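Local coordinates for protein thymidine kinase (Equid herpesvirus 4, PDB 1P73) that probably catalyses transfer of the gamma-phosphate of ATP to thymidine, giving dTMP for viral DNA replication, and works as a homodimer, at residues 16-21 with 162-167; 38-43 with 117-122. All blocks are in the same frame, centred on the assembly; numbering follows the deposited sequence.

In the fold
Both contacts lie in the buried core of the P-loop kinase fold and reach the same sheet. Contact 1 joins the phosphate-binding loop before helix 20-29 to the end of strand 159-165. Contact 2 pairs strands 37-40 and 115-120. Along the chain it is nested inside the loop closed by contact 1. Across its segments contact 1 is apolar and has no hydrogen bond; backbone amides of its loop and Lys20 face the tetraphosphate. Contact 2 has regular strand pairing at one end and a cluster of charges at the other. The two meet beside the ligand, where Lys20 forms a salt bridge with Asp120 and Ser21 probably hydrogen-bonds to it.

Contact 1: residues 16-21 with 162-167; sequences YGIGKS and VVTTLN. With 4TA (p1-(5'-adenosyl)p4-(5'-(2'-deoxy-thymidyl))tetraphosphate), chain N.
Ile18 packs on Thr164 and Leu166 with both of its branches. Its CG2 lies anti to the backbone N and meets Thr164 OG1 at 3.5 Å. Its CG1 lies alongside Leu166 CD2 at 4.0 Å. The Ile18 side chain runs counter to those of Thr164 and Leu166. Next to this, Lys20 CG touches Thr164 CG2 at 4.1 Å, and the Lys20 chain lies roughly perpendicular to the Thr164 side chain. No hydrogen bond joins the segments. The Thr164 hydroxyl is instead bonded to the backbone O of Asp13.

The loop turns its polar side to the bound bisubstrate-like tetraphosphate, as in a Walker A P-loop. Gly17 N donates to OBC of the ligand at 3.2 Å with a nearly straight bond (170°). Lys20 N reaches O1B of the ligand at 3.1 Å, and Ser21 N reaches O2B at 3.3 Å. The Lys20 chain bends at chi3 (-43°), and its NZ also donates to O2B of the ligand. That ammonium group is further held by salt bridges to Asp120 and Glu42. Tyr16 lays one ring face against the deoxyribose of the ligand, with O3B 4.0 Å above the ring centre.

Gly19 occupies the N-cap position of helix 20-29. Ile18 O is bonded to Arg174, an ATP-binding residue of helix 168-177. That helix follows strand 159-165, and its His171 packs on Ile18 and Leu166. Strand 159-165 itself runs between strands 5-13 and 283-289, parallel to both.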
# COMPACT_ATOMS: atom_id res chain seq x y z
N TYR B 16 -2.03 -22.11 -3.67
CA TYR B 16 -1.57 -22.52 -4.98
C TYR B 16 -1.66 -24.03 -5.19
O TYR B 16 -1.60 -24.82 -4.23
CB TYR B 16 -0.16 -22.01 -5.23
CG TYR B 16 0.90 -22.55 -4.30
CD1 TYR B 16 1.57 -23.74 -4.60
CD2 TYR B 16 1.25 -21.85 -3.14
CE1 TYR B 16 2.56 -24.23 -3.76
CE2 TYR B 16 2.24 -22.34 -2.29
CZ TYR B 16 2.89 -23.53 -2.61
OH TYR B 16 3.87 -24.02 -1.77
N GLY B 17 -1.80 -24.42 -6.46
CA GLY B 17 -1.88 -25.82 -6.85
C GLY B 17 -3.25 -26.48 -6.66
O GLY B 17 -3.35 -27.70 -6.69
N ILE B 18 -4.29 -25.68 -6.46
CA ILE B 18 -5.63 -26.22 -6.28
C ILE B 18 -6.38 -26.34 -7.61
O ILE B 18 -7.17 -27.25 -7.79
CB ILE B 18 -6.41 -25.39 -5.24
CG1 ILE B 18 -6.12 -25.92 -3.84
CG2 ILE B 18 -7.91 -25.42 -5.51
CD1 ILE B 18 -6.88 -25.22 -2.72
N GLY B 19 -6.12 -25.41 -8.53
CA GLY B 19 -6.80 -25.37 -9.82
C GLY B 19 -7.47 -24.03 -10.11
O GLY B 19 -8.52 -23.97 -10.76
N LYS B 20 -6.86 -22.96 -9.62
CA LYS B 20 -7.39 -21.62 -9.76
C LYS B 20 -7.39 -21.17 -11.20
O LYS B 20 -8.44 -20.94 -11.79
CB LYS B 20 -6.54 -20.65 -8.97
CG LYS B 20 -7.30 -19.78 -8.01
CD LYS B 20 -6.46 -18.57 -7.64
CE LYS B 20 -5.01 -18.95 -7.38
NZ LYS B 20 -4.18 -18.67 -8.58
N SER B 21 -6.19 -21.04 -11.76
CA SER B 21 -6.01 -20.48 -13.10
C SER B 21 -6.76 -21.25 -14.18
O SER B 21 -7.38 -20.64 -15.05
CB SER B 21 -4.53 -20.41 -13.43
OG SER B 21 -3.87 -19.67 -12.43
N VAL B 162 -14.14 -15.45 -4.26
CA VAL B 162 -14.42 -16.88 -4.20
C VAL B 162 -13.15 -17.61 -3.78
O VAL B 162 -12.17 -17.66 -4.52
CB VAL B 162 -14.94 -17.39 -5.57
CG1 VAL B 162 -14.88 -18.90 -5.66
CG2 VAL B 162 -16.35 -16.91 -5.81
N VAL B 163 -13.15 -18.13 -2.56
CA VAL B 163 -11.98 -18.87 -2.08
C VAL B 163 -12.12 -20.30 -2.55
O VAL B 163 -13.19 -20.90 -2.42
CB VAL B 163 -11.79 -18.77 -0.54
CG1 VAL B 163 -10.73 -19.74 -0.06
CG2 VAL B 163 -11.40 -17.35 -0.13
N THR B 164 -11.08 -20.83 -3.15
CA THR B 164 -11.15 -22.18 -3.69
C THR B 164 -10.77 -23.17 -2.58
O THR B 164 -9.83 -22.93 -1.82
CB THR B 164 -10.25 -22.32 -4.91
OG1 THR B 164 -8.88 -22.18 -4.51
CG2 THR B 164 -10.45 -21.14 -5.83
N THR B 165 -11.53 -24.25 -2.49
CA THR B 165 -11.28 -25.30 -1.52
C THR B 165 -11.08 -26.63 -2.24
O THR B 165 -11.50 -26.80 -3.39
CB THR B 165 -12.43 -25.43 -0.47
OG1 THR B 165 -13.66 -25.76 -1.14
CG2 THR B 165 -12.72 -24.09 0.23
N LEU B 166 -10.44 -27.56 -1.54
CA LEU B 166 -10.11 -28.87 -2.07
C LEU B 166 -9.57 -29.68 -0.90
O LEU B 166 -8.89 -29.13 -0.01
CB LEU B 166 -9.06 -28.75 -3.17
CG LEU B 166 -8.62 -29.95 -4.03
CD1 LEU B 166 -9.74 -30.53 -4.89
CD2 LEU B 166 -7.43 -29.55 -4.90
N ASN B 167 -9.89 -30.96 -0.88
CA ASN B 167 -9.37 -31.85 0.16
C ASN B 167 -7.86 -32.00 -0.04
O ASN B 167 -7.39 -32.01 -1.19
CB ASN B 167 -10.10 -33.19 0.12
CG ASN B 167 -9.97 -33.90 -1.21
OD1 ASN B 167 -9.10 -34.75 -1.38
ND2 ASN B 167 -10.83 -33.54 -2.17
C5M 4TA N . 0.51 -14.24 -4.32
C5 4TA N . 1.77 -14.86 -3.80
C6 4TA N . 2.31 -15.98 -4.42
N1 4TA N . 3.44 -16.55 -3.94
C1B 4TA N . 4.02 -17.72 -4.61
C2B 4TA N . 3.35 -19.04 -4.26
C3B 4TA N . 3.57 -19.90 -5.51
O3B 4TA N . 4.61 -20.86 -5.34
C4B 4TA N . 3.95 -18.92 -6.62
C5B 4TA N . 2.97 -18.96 -7.78
O5' 4TA N . 1.62 -18.92 -7.32
PD 4TA N . 0.41 -19.42 -8.28
O2D 4TA N . -0.92 -19.22 -7.56
O1D 4TA N . 0.68 -18.79 -9.62
OCD 4TA N . 0.71 -21.01 -8.42
PC 4TA N . -0.16 -22.02 -9.33
O1C 4TA N . -0.29 -21.44 -10.73
O2C 4TA N . 0.49 -23.37 -9.16
OBC 4TA N . -1.62 -22.05 -8.60
PB 4TA N . -3.05 -22.28 -9.32
O2B 4TA N . -3.22 -21.23 -10.37
O1B 4TA N . -4.10 -22.52 -8.27
OAB 4TA N . -2.92 -23.69 -10.02
PA 4TA N . -3.29 -24.02 -11.56
O1A 4TA N . -4.57 -23.36 -12.02
O2A 4TA N . -2.02 -23.88 -12.37
OA 4TA N . -3.60 -25.59 -11.32
C5' 4TA N . -2.75 -26.35 -10.46
C4' 4TA N . -2.20 -27.62 -11.13
O1' 4TA N . -3.19 -28.66 -11.12
C1' 4TA N . -3.73 -28.88 -12.42
C2' 4TA N . -3.02 -27.91 -13.37
O2' 4TA N . -2.67 -28.51 -14.61
C3' 4TA N . -1.81 -27.41 -12.58
O3' 4TA N . -0.64 -28.18 -12.84
N9A 4TA N . -5.19 -28.57 -12.39
C8A 4TA N . -5.90 -27.41 -12.39
N7A 4TA N . -7.26 -27.67 -12.35
C5A 4TA N . -7.32 -29.06 -12.32
C4A 4TA N . -6.07 -29.56 -12.34
N3A 4TA N . -5.83 -30.90 -12.33
C2A 4TA N . -6.87 -31.76 -12.29
N1A 4TA N . -8.14 -31.28 -12.26
C6A 4TA N . -8.39 -29.94 -12.28
N6A 4TA N . -9.66 -29.44 -12.25
O4' 4TA N . 3.99 -17.61 -6.03
C2 4TA N . 4.10 -15.99 -2.81
O2 4TA N . 5.17 -16.51 -2.37
N3 4TA N . 3.61 -14.89 -2.17
C4 4TA N . 2.47 -14.30 -2.61
O4 4TA N . 2.03 -13.30 -2.03

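Contact 2: residues 38-43 with 117-122; sequences LYFPEP and LVFDRH. With 4TA (p1-(5'-adenosyl)p4-(5'-(2'-deoxy-thymidyl))tetraphosphate), chain N.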
# COMPACT_ATOMS: atom_id res chain seq x y z
N LEU B 38 -14.18 -11.69 -18.75
CA LEU B 38 -12.82 -11.25 -18.96
C LEU B 38 -11.90 -11.78 -17.86
O LEU B 38 -12.19 -11.62 -16.67
CB LEU B 38 -12.77 -9.73 -19.01
CG LEU B 38 -13.57 -9.11 -20.16
CD1 LEU B 38 -13.77 -7.62 -19.92
CD2 LEU B 38 -12.93 -9.37 -21.53
N TYR B 39 -10.80 -12.39 -18.27
CA TYR B 39 -9.86 -12.98 -17.32
C TYR B 39 -8.60 -12.16 -17.15
O TYR B 39 -7.94 -11.77 -18.13
CB TYR B 39 -9.50 -14.38 -17.77
CG TYR B 39 -8.58 -15.11 -16.84
CD1 TYR B 39 -9.00 -15.48 -15.57
CD2 TYR B 39 -7.28 -15.46 -17.24
CE1 TYR B 39 -8.15 -16.17 -14.70
CE2 TYR B 39 -6.42 -16.16 -16.38
CZ TYR B 39 -6.87 -16.50 -15.11
OH TYR B 39 -6.05 -17.18 -14.22
N PHE B 40 -8.24 -11.90 -15.90
CA PHE B 40 -6.99 -11.22 -15.60
C PHE B 40 -6.10 -12.23 -14.90
O PHE B 40 -6.36 -12.60 -13.76
CB PHE B 40 -7.20 -9.99 -14.71
CG PHE B 40 -8.03 -8.89 -15.34
CD1 PHE B 40 -9.42 -8.95 -15.35
CD2 PHE B 40 -7.42 -7.76 -15.88
CE1 PHE B 40 -10.19 -7.93 -15.89
CE2 PHE B 40 -8.18 -6.72 -16.43
CZ PHE B 40 -9.57 -6.80 -16.43
N PRO B 41 -5.06 -12.71 -15.58
CA PRO B 41 -4.18 -13.73 -15.01
C PRO B 41 -3.21 -13.19 -13.98
O PRO B 41 -3.15 -11.98 -13.77
CB PRO B 41 -3.40 -14.23 -16.23
CG PRO B 41 -3.38 -13.07 -17.15
CD PRO B 41 -4.68 -12.34 -16.95
N GLU B 42 -2.48 -14.10 -13.34
CA GLU B 42 -1.40 -13.74 -12.44
C GLU B 42 -0.32 -12.94 -13.16
O GLU B 42 0.09 -13.29 -14.26
CB GLU B 42 -0.80 -14.99 -11.80
CG GLU B 42 -1.12 -15.07 -10.30
CD GLU B 42 -1.40 -16.49 -9.82
OE1 GLU B 42 -0.96 -17.45 -10.50
OE2 GLU B 42 -2.05 -16.65 -8.77
N PRO B 43 0.12 -11.85 -12.52
CA PRO B 43 1.08 -10.92 -13.14
C PRO B 43 2.50 -11.52 -13.20
O PRO B 43 3.42 -11.02 -12.56
CB PRO B 43 1.03 -9.71 -12.21
CG PRO B 43 0.60 -10.26 -10.89
CD PRO B 43 -0.26 -11.44 -11.15
N LEU B 117 -16.15 -10.10 -14.84
CA LEU B 117 -14.71 -10.01 -14.75
C LEU B 117 -14.24 -11.08 -13.76
O LEU B 117 -14.87 -11.28 -12.71
CB LEU B 117 -14.29 -8.63 -14.25
CG LEU B 117 -14.93 -7.34 -14.78
CD1 LEU B 117 -14.35 -6.15 -14.00
CD2 LEU B 117 -14.72 -7.14 -16.28
N VAL B 118 -13.15 -11.77 -14.08
CA VAL B 118 -12.59 -12.78 -13.21
C VAL B 118 -11.14 -12.45 -13.00
O VAL B 118 -10.38 -12.35 -13.96
CB VAL B 118 -12.74 -14.21 -13.80
CG1 VAL B 118 -12.01 -15.24 -12.91
CG2 VAL B 118 -14.22 -14.59 -13.98
N PHE B 119 -10.74 -12.24 -11.76
CA PHE B 119 -9.34 -11.89 -11.47
C PHE B 119 -8.70 -13.05 -10.75
O PHE B 119 -9.26 -13.59 -9.78
CB PHE B 119 -9.25 -10.67 -10.55
CG PHE B 119 -9.68 -9.38 -11.18
CD1 PHE B 119 -11.03 -9.01 -11.20
CD2 PHE B 119 -8.74 -8.50 -11.71
CE1 PHE B 119 -11.42 -7.78 -11.76
CE2 PHE B 119 -9.13 -7.29 -12.28
CZ PHE B 119 -10.47 -6.93 -12.29
N ASP B 120 -7.53 -13.46 -11.23
CA ASP B 120 -6.73 -14.42 -10.51
C ASP B 120 -6.05 -13.73 -9.32
O ASP B 120 -5.04 -13.04 -9.48
CB ASP B 120 -5.70 -15.06 -11.43
CG ASP B 120 -5.11 -16.31 -10.84
OD1 ASP B 120 -4.94 -16.37 -9.60
OD2 ASP B 120 -4.79 -17.30 -11.52
N ARG B 121 -6.64 -13.91 -8.15
CA ARG B 121 -6.15 -13.37 -6.89
C ARG B 121 -6.57 -11.93 -6.66
O ARG B 121 -6.51 -11.11 -7.57
CB ARG B 121 -4.63 -13.50 -6.74
CG ARG B 121 -4.14 -14.93 -6.62
CD ARG B 121 -2.80 -15.05 -5.97
NE ARG B 121 -2.44 -16.46 -5.87
CZ ARG B 121 -2.80 -17.26 -4.88
NH1 ARG B 121 -3.52 -16.82 -3.86
NH2 ARG B 121 -2.43 -18.54 -4.92
N HIS B 122 -7.00 -11.67 -5.42
CA HIS B 122 -7.26 -10.34 -4.88
C HIS B 122 -5.99 -9.88 -4.14
O HIS B 122 -5.23 -10.71 -3.63
CB HIS B 122 -8.43 -10.49 -3.91
CG HIS B 122 -8.88 -9.20 -3.30
ND1 HIS B 122 -8.29 -8.67 -2.18
CD2 HIS B 122 -9.88 -8.35 -3.64
CE1 HIS B 122 -8.89 -7.54 -1.85
NE2 HIS B 122 -9.87 -7.32 -2.72
C5M 4TA N . 0.51 -14.24 -4.32
C5 4TA N . 1.77 -14.86 -3.80
C6 4TA N . 2.31 -15.98 -4.42
N1 4TA N . 3.44 -16.55 -3.94
C1B 4TA N . 4.02 -17.72 -4.61
C2B 4TA N . 3.35 -19.04 -4.26
C3B 4TA N . 3.57 -19.90 -5.51
O3B 4TA N . 4.61 -20.86 -5.34
C4B 4TA N . 3.95 -18.92 -6.62
C5B 4TA N . 2.97 -18.96 -7.78
O5' 4TA N . 1.62 -18.92 -7.32
PD 4TA N . 0.41 -19.42 -8.28
O2D 4TA N . -0.92 -19.22 -7.56
O1D 4TA N . 0.68 -18.79 -9.62
OCD 4TA N . 0.71 -21.01 -8.42
PC 4TA N . -0.16 -22.02 -9.33
O1C 4TA N . -0.29 -21.44 -10.73
O2C 4TA N . 0.49 -23.37 -9.16
OBC 4TA N . -1.62 -22.05 -8.60
PB 4TA N . -3.05 -22.28 -9.32
O2B 4TA N . -3.22 -21.23 -10.37
O1B 4TA N . -4.10 -22.52 -8.27
OAB 4TA N . -2.92 -23.69 -10.02
PA 4TA N . -3.29 -24.02 -11.56
O1A 4TA N . -4.57 -23.36 -12.02
O2A 4TA N . -2.02 -23.88 -12.37
OA 4TA N . -3.60 -25.59 -11.32
C5' 4TA N . -2.75 -26.35 -10.46
C4' 4TA N . -2.20 -27.62 -11.13
O1' 4TA N . -3.19 -28.66 -11.12
C1' 4TA N . -3.73 -28.88 -12.42
C2' 4TA N . -3.02 -27.91 -13.37
O2' 4TA N . -2.67 -28.51 -14.61
C3' 4TA N . -1.81 -27.41 -12.58
O3' 4TA N . -0.64 -28.18 -12.84
N9A 4TA N . -5.19 -28.57 -12.39
C8A 4TA N . -5.90 -27.41 -12.39
N7A 4TA N . -7.26 -27.67 -12.35
C5A 4TA N . -7.32 -29.06 -12.32
C4A 4TA N . -6.07 -29.56 -12.34
N3A 4TA N . -5.83 -30.90 -12.33
C2A 4TA N . -6.87 -31.76 -12.29
N1A 4TA N . -8.14 -31.28 -12.26
C6A 4TA N . -8.39 -29.94 -12.28
N6A 4TA N . -9.66 -29.44 -12.25
O4' 4TA N . 3.99 -17.61 -6.03
C2 4TA N . 4.10 -15.99 -2.81
O2 4TA N . 5.17 -16.51 -2.37
N3 4TA N . 3.61 -14.89 -2.17
C4 4TA N . 2.47 -14.30 -2.61
O4 4TA N . 2.03 -13.30 -2.03
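Phe40 and Phe119 each set CG anti to their own carbonyl carbon (chi1 -64° and -69°), and their rings stack. The paired register puts both on one face of the sheet, and the matching first torsions swing the rings the same way, side by side. The strands are parallel neighbours in the central sheet of the P-loop NTPase fold, with Phe40 level with Phe119. The rings form an offset stack, with centroids 4.3 Å apart and planes at 8°. Phe119 CE2 sits over the rim of the Phe40 ring. Leu38 CD1 touches Leu117 CD2 on the same face.

Three backbone bonds zip the pair: Val118 N to Leu38 O, Phe40 N to Val118 O, and Asp120 N to Phe40 O at 2.9 Å. On the other face Tyr39 CD1 packs against Val118 CG1 at 4.0 Å. Tyr39 OH makes a weak hydrogen bond to Asp120 OD2 at 3.0 Å.

Beyond the strand ends the contact becomes ionic. Glu42, the predicted proton acceptor, turns its carboxylate toward Asp120 and Arg121. Its OE2 lies 3.0 Å from Asp120 OD1, where neither oxygen is hydrogen-bonded to the other. Lys20 of the phosphate-binding loop reaches both of these acids. Helix 315-332 packs on Phe40 through Ala325, and helix 20-29 lies against Tyr39. Each nitrogen of the Arg121 guanidinium has an acidic or phosphate partner. NH1 pairs with Asp13. Arg121 NE makes a bent salt-bridge bond to Glu42 OE2 at 2.9 Å, tilted from the guanidinium plane. In that plane, Arg121 NH2 donates to O2D of the ligand at 3.1 Å.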